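Local coordinates for Rep protein (Adeno-associated virus - 5, PDB 1M55) that probably nicks single-stranded viral DNA at the replication origin, as the metal-binding endonuclease domain of a rolling-circle-type replication initiator, at residues H91-T96 and K143-G148; G148-Y153 and T167-Y172; R58-F63 and S75-Q80. All coordinates share one frame; numbering follows the deposited sequence.

How the contacts relate
All three contacts pack against one antiparallel sheet. Contact 3 is deepest, its centre about 6 Å from the centre of the chain, and is wholly buried: helix 50-71 lays an arginine stem on the strand holding 75-80. Contact 2 is also buried but lies farther out, on the other side of that strand, where 148-153 takes up a tyrosine face. Contact 1 is only partly buried and is the slightest, a pair of methyl touches between 91-96 and 143-148, yet its strand carries ligands for both zinc ions. Contacts 1 and 2 share Gly148, and Leu93 packs on Ile150. Contacts 1 and 3 sit on neighbouring strands, joined by the backbone bond from His91 N to Gln80 O.

Contact 1 of 3, residues H91-T96 and K143-G148; sequences HTLVET and KVVDSG. With ZN (zinc ion), chain C; ZN (zinc ion), chain D.
Leu93 and Val145 meet methyl to methyl: CD2 of Leu93 lies 4.0 Å from CG2 of Val145, and the two side chains cross at about a right angle. The other leucine methyl, CD1, rests on Ile150 and Tyr149 of helix 149-154. Farther along, Thr96 CG2 touches Val144 CG1 at 4.2 Å, while the threonine hydroxyl bonds Thr3 OG1. No hydrogen bond joins the two segments; strand 3-10 pairs with both of their strands and so links them in the sheet.

The polar work is done within or beyond the pair. Asp146 OD1 accepts a weak capping bond from Gly148 N at 2.9 Å, just ahead of helix 149-154.

Metal binding marks the strand of 91-96. His91 NE2 holds one zinc ion at 2.0 Å, and its ND1 bonds Glu6 OE2, which, with the zinc bond, sets the turn of the ring. Glu95 OE2 binds the second zinc ion at 2.2 Å, along with Gln73 and two waters, one of which also donates to Glu95 OE1. His89 and His91 flanking one hydrophobic residue, with Glu82 completing the first zinc site, are the arrangement of the HUH endonucleases, in which the third ligand varies.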
# COMPACT_ATOMS: atom_id res chain seq x y z
N HIS A 91 2.50 1.68 -1.39
CA HIS A 91 2.65 3.07 -0.97
C HIS A 91 1.36 3.23 -0.17
O HIS A 91 0.27 3.21 -0.74
CB HIS A 91 2.64 4.03 -2.15
CG HIS A 91 3.92 4.06 -2.91
ND1 HIS A 91 4.92 4.98 -2.71
CD2 HIS A 91 4.37 3.23 -3.89
CE1 HIS A 91 5.93 4.69 -3.54
NE2 HIS A 91 5.64 3.64 -4.28
N THR A 92 1.50 3.30 1.15
CA THR A 92 0.35 3.40 2.03
C THR A 92 0.18 4.82 2.57
O THR A 92 0.90 5.23 3.48
CB THR A 92 0.49 2.39 3.19
OG1 THR A 92 0.96 1.14 2.67
CG2 THR A 92 -0.84 2.17 3.88
N LEU A 93 -0.74 5.57 1.97
CA LEU A 93 -1.02 6.93 2.41
C LEU A 93 -2.24 6.90 3.32
O LEU A 93 -3.32 6.48 2.90
CB LEU A 93 -1.32 7.85 1.22
CG LEU A 93 -0.21 8.18 0.22
CD1 LEU A 93 -0.78 9.06 -0.88
CD2 LEU A 93 0.93 8.87 0.93
N VAL A 94 -2.05 7.32 4.56
CA VAL A 94 -3.15 7.35 5.52
C VAL A 94 -3.17 8.74 6.13
O VAL A 94 -2.11 9.30 6.44
CB VAL A 94 -2.99 6.27 6.61
CG1 VAL A 94 -4.26 6.17 7.42
CG2 VAL A 94 -2.68 4.92 5.97
N GLU A 95 -4.36 9.32 6.29
CA GLU A 95 -4.44 10.66 6.84
C GLU A 95 -3.84 10.77 8.23
O GLU A 95 -3.88 9.82 9.01
CB GLU A 95 -5.88 11.19 6.82
CG GLU A 95 -6.78 10.61 7.87
CD GLU A 95 -8.17 11.20 7.79
OE1 GLU A 95 -8.29 12.44 7.66
OE2 GLU A 95 -9.14 10.43 7.87
N THR A 96 -3.29 11.94 8.54
CA THR A 96 -2.63 12.20 9.81
C THR A 96 -3.53 12.35 11.03
O THR A 96 -3.08 12.18 12.17
CB THR A 96 -1.77 13.48 9.70
OG1 THR A 96 -2.61 14.59 9.36
CG2 THR A 96 -0.71 13.32 8.63
N LYS A 143 7.61 12.45 7.07
CA LYS A 143 7.10 13.27 5.98
C LYS A 143 5.58 13.34 5.97
O LYS A 143 4.89 12.36 6.25
CB LYS A 143 7.60 12.74 4.64
CG LYS A 143 7.42 13.68 3.45
CD LYS A 143 7.86 13.00 2.16
CE LYS A 143 7.97 13.98 1.01
NZ LYS A 143 9.11 14.92 1.20
N VAL A 144 5.06 14.52 5.68
CA VAL A 144 3.63 14.72 5.59
C VAL A 144 3.40 15.28 4.20
O VAL A 144 4.12 16.19 3.76
CB VAL A 144 3.10 15.71 6.66
CG1 VAL A 144 1.63 16.04 6.41
CG2 VAL A 144 3.26 15.11 8.05
N VAL A 145 2.45 14.70 3.48
CA VAL A 145 2.13 15.15 2.13
C VAL A 145 0.64 15.43 2.06
O VAL A 145 -0.12 14.99 2.93
CB VAL A 145 2.48 14.07 1.07
CG1 VAL A 145 3.97 13.77 1.08
CG2 VAL A 145 1.67 12.79 1.31
N ASP A 146 0.21 16.21 1.07
CA ASP A 146 -1.20 16.49 0.92
C ASP A 146 -1.75 15.67 -0.25
O ASP A 146 -1.00 14.97 -0.93
CB ASP A 146 -1.46 17.99 0.72
CG ASP A 146 -0.71 18.57 -0.46
OD1 ASP A 146 -0.77 17.98 -1.56
OD2 ASP A 146 -0.06 19.61 -0.29
N SER A 147 -3.05 15.80 -0.51
CA SER A 147 -3.72 15.06 -1.57
C SER A 147 -3.07 15.16 -2.95
O SER A 147 -3.13 14.20 -3.73
CB SER A 147 -5.19 15.50 -1.68
OG SER A 147 -5.81 15.47 -0.41
N GLY A 148 -2.46 16.30 -3.24
CA GLY A 148 -1.81 16.51 -4.53
C GLY A 148 -0.75 15.48 -4.87
O GLY A 148 -0.48 15.23 -6.05
ZN ZN C . 6.69 2.57 -5.61
ZN ZN D . -11.01 11.23 8.60
O HOH W 1 -10.12 12.86 10.09
O HOH W 2 -12.23 9.56 7.42

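Contact 2 of 3, residues G148-Y153 and T167-Y172; sequences GYIPAY and TNLDEY
Helix 149-154, lying over the central sheet of this HUH-type nuclease domain, is joined to the loop after strand 162-167 where Ile150 and Pro151 meet Tyr172 and Leu169. The heart of it is a CH-pi contact: Ile150 CG2 sits 3.9 Å from the centroid of the Tyr172 ring, just 6° off the ring normal. Glu171 CG lies over the centre of the opposite face, 4.0 Å above the plane, so the ring is sandwiched between aliphatic groups from the helix and from its own loop.

The isoleucine divides its branches between two partners. With CG1 anti to the carbonyl carbon (chi1 -64°), CG2 is left for the ring face, and the longer arm ends in CD1, 3.9 Å from both Tyr172 CE1 and Leu169 CD1. Pro151 follows at the phenol end, its CD 3.4 Å from Tyr172 OH, the two side chains crossing at about a right angle. Across these segments the meeting is entirely one of packing.

The loop is shaped by bonds of its own. Leu169 N donates to Thr167 OG1 at 3.0 Å in an ST turn, and Tyr172 N bonds Leu169 O, which brings leucine and tyrosine round to the same neighbour. Thr167 OG1 and Asn168 OD1 also bond the backbone of Phe77, tying the loop to the adjoining strand. Phe189 and Leu185 of helix 179-191 adjoin Pro151 and Tyr172, while Ile150 also rests on Phe78 and Leu93 of the sheet. Tyr149 OH bonds Glu6 OE2, the oxygen that also holds the zinc ligand His91. A helix seated in this way beside the metal site is characteristic of the HUH nuclease fold; in relatives, a helix in this position carries the nucleophilic tyrosine.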
# COMPACT_ATOMS: atom_id res chain seq x y z
N GLY A 148 -2.46 16.30 -3.24
CA GLY A 148 -1.81 16.51 -4.53
C GLY A 148 -0.75 15.48 -4.87
O GLY A 148 -0.48 15.23 -6.05
N TYR A 149 -0.15 14.89 -3.84
CA TYR A 149 0.87 13.86 -4.01
C TYR A 149 0.31 12.67 -4.80
O TYR A 149 1.03 12.01 -5.55
CB TYR A 149 1.36 13.41 -2.63
CG TYR A 149 2.42 12.33 -2.61
CD1 TYR A 149 3.77 12.66 -2.75
CD2 TYR A 149 2.09 11.00 -2.36
CE1 TYR A 149 4.77 11.68 -2.63
CE2 TYR A 149 3.07 10.01 -2.23
CZ TYR A 149 4.41 10.37 -2.37
OH TYR A 149 5.40 9.41 -2.23
N ILE A 150 -0.99 12.43 -4.67
CA ILE A 150 -1.63 11.32 -5.37
C ILE A 150 -1.60 11.50 -6.90
O ILE A 150 -0.98 10.69 -7.60
CB ILE A 150 -3.06 11.04 -4.82
CG1 ILE A 150 -2.96 10.59 -3.36
CG2 ILE A 150 -3.77 9.99 -5.67
CD1 ILE A 150 -4.28 10.56 -2.61
N PRO A 151 -2.23 12.57 -7.43
CA PRO A 151 -2.19 12.74 -8.89
C PRO A 151 -0.80 13.08 -9.44
O PRO A 151 -0.47 12.75 -10.59
CB PRO A 151 -3.18 13.89 -9.14
CG PRO A 151 -3.11 14.68 -7.87
CD PRO A 151 -3.09 13.60 -6.81
N ALA A 152 0.04 13.70 -8.62
CA ALA A 152 1.38 14.08 -9.04
C ALA A 152 2.36 12.93 -9.14
O ALA A 152 3.13 12.84 -10.11
CB ALA A 152 1.94 15.12 -8.09
N TYR A 153 2.29 12.01 -8.19
CA TYR A 153 3.25 10.92 -8.12
C TYR A 153 2.73 9.49 -8.27
O TYR A 153 3.36 8.67 -8.94
CB TYR A 153 3.99 11.06 -6.80
CG TYR A 153 5.18 10.16 -6.60
CD1 TYR A 153 6.30 10.25 -7.43
CD2 TYR A 153 5.24 9.29 -5.51
CE1 TYR A 153 7.45 9.51 -7.16
CE2 TYR A 153 6.37 8.55 -5.24
CZ TYR A 153 7.48 8.67 -6.06
OH TYR A 153 8.62 7.98 -5.75
N THR A 167 -8.79 2.93 -2.33
CA THR A 167 -8.97 4.21 -1.67
C THR A 167 -10.40 4.41 -1.22
O THR A 167 -11.32 3.79 -1.77
CB THR A 167 -8.60 5.40 -2.60
OG1 THR A 167 -8.66 6.62 -1.87
CG2 THR A 167 -9.56 5.48 -3.78
N ASN A 168 -10.58 5.20 -0.17
CA ASN A 168 -11.91 5.54 0.30
C ASN A 168 -12.12 7.04 0.10
O ASN A 168 -13.02 7.64 0.69
CB ASN A 168 -12.16 5.09 1.76
CG ASN A 168 -11.19 5.71 2.75
OD1 ASN A 168 -10.27 6.43 2.37
ND2 ASN A 168 -11.40 5.41 4.02
N LEU A 169 -11.27 7.64 -0.74
CA LEU A 169 -11.38 9.05 -1.08
C LEU A 169 -12.23 9.10 -2.35
O LEU A 169 -11.82 8.60 -3.40
CB LEU A 169 -10.00 9.66 -1.36
CG LEU A 169 -9.05 9.77 -0.16
CD1 LEU A 169 -7.64 10.06 -0.63
CD2 LEU A 169 -9.54 10.86 0.79
N ASP A 170 -13.43 9.67 -2.25
CA ASP A 170 -14.36 9.76 -3.37
C ASP A 170 -13.74 10.31 -4.65
O ASP A 170 -14.00 9.81 -5.75
CB ASP A 170 -15.58 10.61 -3.00
CG ASP A 170 -16.41 9.99 -1.88
OD1 ASP A 170 -16.47 8.74 -1.78
OD2 ASP A 170 -17.02 10.75 -1.10
N GLU A 171 -12.89 11.32 -4.51
CA GLU A 171 -12.23 11.94 -5.65
C GLU A 171 -11.36 10.98 -6.45
O GLU A 171 -11.22 11.14 -7.67
CB GLU A 171 -11.39 13.12 -5.16
CG GLU A 171 -10.69 13.91 -6.25
CD GLU A 171 -9.83 15.04 -5.70
OE1 GLU A 171 -9.66 15.14 -4.46
OE2 GLU A 171 -9.31 15.84 -6.50
N TYR A 172 -10.83 9.95 -5.80
CA TYR A 172 -9.94 9.00 -6.46
C TYR A 172 -10.46 7.57 -6.62
O TYR A 172 -9.74 6.71 -7.15
CB TYR A 172 -8.58 8.97 -5.75
CG TYR A 172 -7.91 10.32 -5.73
CD1 TYR A 172 -7.75 11.03 -4.53
CD2 TYR A 172 -7.48 10.92 -6.91
CE1 TYR A 172 -7.19 12.31 -4.53
CE2 TYR A 172 -6.91 12.19 -6.91
CZ TYR A 172 -6.77 12.88 -5.72
OH TYR A 172 -6.23 14.14 -5.75

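Contact 3 of 3, residues R58-F63 and S75-Q80; sequences RIRRVF and SKFFVQ
Two torsions carry Arg60 across the strand, from Val79 to Phe77: chi1 of 175° sends CG out opposite the backbone N, over Val79, and chi3 of 68° then bends the chain so that the guanidinium swings toward Phe77. Phe77 comes to meet it with CG set between its own backbone N and carbonyl carbon. This is helix-on-sheet packing in the core of the HUH-type domain, where helix 50-71 lies on one face of the antiparallel sheet and the backbones come closest at Arg60 and Val79.

Val79 takes the aliphatic stem. Both its methyls reach Arg60 CG, with CG1 of Val79 at 4.1 Å, and CD of the arginine settles over the valine CB at the same range, the two side chains crossing at a slant. Phe77 takes the charged end: its CZ comes to 3.8 Å from Arg60 NH1, near the guanidinium plane and at its edge. With the planes 39° apart and the ring carbon at the guanidinium edge, the two groups are not stacked. No hydrogen bond crosses the contact, and the strand offers this arginine only hydrocarbon.

Its charge is met on the helix instead. Arg60 NH2 forms a salt bridge with Asp57 OD1, one turn back, and the other carboxylate oxygen takes Arg61 NE, so one aspartate is shared by two arginines and can probably offset only part of their combined charge. Ile59 and Phe63 extend the helix packing to Leu90 and Thr92 on strand 88-95, and Trp166 of strand 162-167 adjoins both Phe77 and Val79. The two guanidinium groups, gathered round that carboxylate, lie close together: Arg60 NH2 sits over the centre of the Arg61 group, 3.2 Å above its plane.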
# COMPACT_ATOMS: atom_id res chain seq x y z
N ARG A 58 -4.17 -8.33 1.91
CA ARG A 58 -4.31 -8.71 3.31
C ARG A 58 -3.48 -7.76 4.17
O ARG A 58 -3.94 -7.32 5.23
CB ARG A 58 -3.88 -10.16 3.53
CG ARG A 58 -4.16 -10.69 4.95
CD ARG A 58 -5.64 -10.55 5.33
NE ARG A 58 -6.53 -11.17 4.35
CZ ARG A 58 -6.79 -12.47 4.27
NH1 ARG A 58 -6.25 -13.32 5.14
NH2 ARG A 58 -7.57 -12.93 3.30
N ILE A 59 -2.28 -7.43 3.71
CA ILE A 59 -1.42 -6.50 4.45
C ILE A 59 -2.14 -5.15 4.56
O ILE A 59 -2.22 -4.57 5.65
CB ILE A 59 -0.07 -6.28 3.72
CG1 ILE A 59 0.80 -7.53 3.84
CG2 ILE A 59 0.67 -5.07 4.31
CD1 ILE A 59 2.11 -7.43 3.07
N ARG A 60 -2.68 -4.67 3.44
CA ARG A 60 -3.39 -3.40 3.41
C ARG A 60 -4.52 -3.35 4.43
O ARG A 60 -4.61 -2.41 5.22
CB ARG A 60 -3.95 -3.13 2.01
CG ARG A 60 -4.80 -1.89 1.95
CD ARG A 60 -5.58 -1.81 0.67
NE ARG A 60 -6.62 -2.84 0.55
CZ ARG A 60 -7.90 -2.65 0.87
NH1 ARG A 60 -8.31 -1.49 1.36
NH2 ARG A 60 -8.78 -3.60 0.61
N ARG A 61 -5.39 -4.36 4.41
CA ARG A 61 -6.52 -4.38 5.34
C ARG A 61 -6.07 -4.47 6.80
O ARG A 61 -6.55 -3.72 7.64
CB ARG A 61 -7.48 -5.52 5.00
CG ARG A 61 -8.17 -5.35 3.65
CD ARG A 61 -9.06 -6.54 3.35
NE ARG A 61 -9.65 -6.49 2.01
CZ ARG A 61 -10.79 -5.88 1.71
NH1 ARG A 61 -11.49 -5.26 2.66
NH2 ARG A 61 -11.26 -5.92 0.47
N VAL A 62 -5.14 -5.38 7.10
CA VAL A 62 -4.66 -5.51 8.47
C VAL A 62 -4.02 -4.20 8.95
O VAL A 62 -4.26 -3.76 10.08
CB VAL A 62 -3.67 -6.69 8.61
CG1 VAL A 62 -3.02 -6.67 9.99
CG2 VAL A 62 -4.41 -8.02 8.39
N PHE A 63 -3.26 -3.56 8.06
CA PHE A 63 -2.60 -2.30 8.37
C PHE A 63 -3.65 -1.24 8.70
O PHE A 63 -3.57 -0.59 9.74
CB PHE A 63 -1.77 -1.85 7.16
CG PHE A 63 -0.96 -0.60 7.40
CD1 PHE A 63 0.42 -0.67 7.58
CD2 PHE A 63 -1.57 0.66 7.43
CE1 PHE A 63 1.17 0.48 7.79
CE2 PHE A 63 -0.82 1.81 7.64
CZ PHE A 63 0.55 1.72 7.82
N SER A 75 -10.09 6.11 9.08
CA SER A 75 -9.15 7.00 8.40
C SER A 75 -9.18 6.91 6.88
O SER A 75 -9.35 5.83 6.30
CB SER A 75 -7.73 6.72 8.90
OG SER A 75 -7.61 6.93 10.29
N LYS A 76 -9.04 8.07 6.24
CA LYS A 76 -9.01 8.16 4.78
C LYS A 76 -7.65 7.62 4.35
O LYS A 76 -6.65 7.80 5.06
CB LYS A 76 -9.17 9.61 4.32
CG LYS A 76 -10.56 10.18 4.53
CD LYS A 76 -11.59 9.42 3.70
CE LYS A 76 -12.97 10.04 3.83
NZ LYS A 76 -13.95 9.41 2.90
N PHE A 77 -7.62 6.98 3.19
CA PHE A 77 -6.38 6.40 2.68
C PHE A 77 -6.39 6.27 1.17
O PHE A 77 -7.44 6.34 0.52
CB PHE A 77 -6.18 4.98 3.26
CG PHE A 77 -7.22 3.97 2.81
CD1 PHE A 77 -7.07 3.27 1.61
CD2 PHE A 77 -8.35 3.73 3.58
CE1 PHE A 77 -8.05 2.36 1.18
CE2 PHE A 77 -9.33 2.82 3.16
CZ PHE A 77 -9.18 2.13 1.96
N PHE A 78 -5.19 6.11 0.62
CA PHE A 78 -4.97 5.84 -0.79
C PHE A 78 -3.76 4.92 -0.75
O PHE A 78 -2.70 5.31 -0.27
CB PHE A 78 -4.67 7.08 -1.63
CG PHE A 78 -4.58 6.78 -3.11
CD1 PHE A 78 -5.72 6.84 -3.92
CD2 PHE A 78 -3.39 6.34 -3.68
CE1 PHE A 78 -5.66 6.48 -5.27
CE2 PHE A 78 -3.32 5.98 -5.03
CZ PHE A 78 -4.47 6.04 -5.82
N VAL A 79 -3.97 3.67 -1.15
CA VAL A 79 -2.92 2.67 -1.14
C VAL A 79 -2.68 2.16 -2.55
O VAL A 79 -3.63 1.78 -3.24
CB VAL A 79 -3.33 1.48 -0.23
CG1 VAL A 79 -2.25 0.40 -0.22
CG2 VAL A 79 -3.60 1.97 1.19
N GLN A 80 -1.43 2.21 -2.99
CA GLN A 80 -1.10 1.73 -4.33
C GLN A 80 -0.06 0.61 -4.27
O GLN A 80 0.99 0.76 -3.65
CB GLN A 80 -0.61 2.89 -5.21
CG GLN A 80 -0.31 2.48 -6.64
CD GLN A 80 -0.34 3.65 -7.59
OE1 GLN A 80 -1.40 4.17 -7.90
NE2 GLN A 80 0.83 4.07 -8.05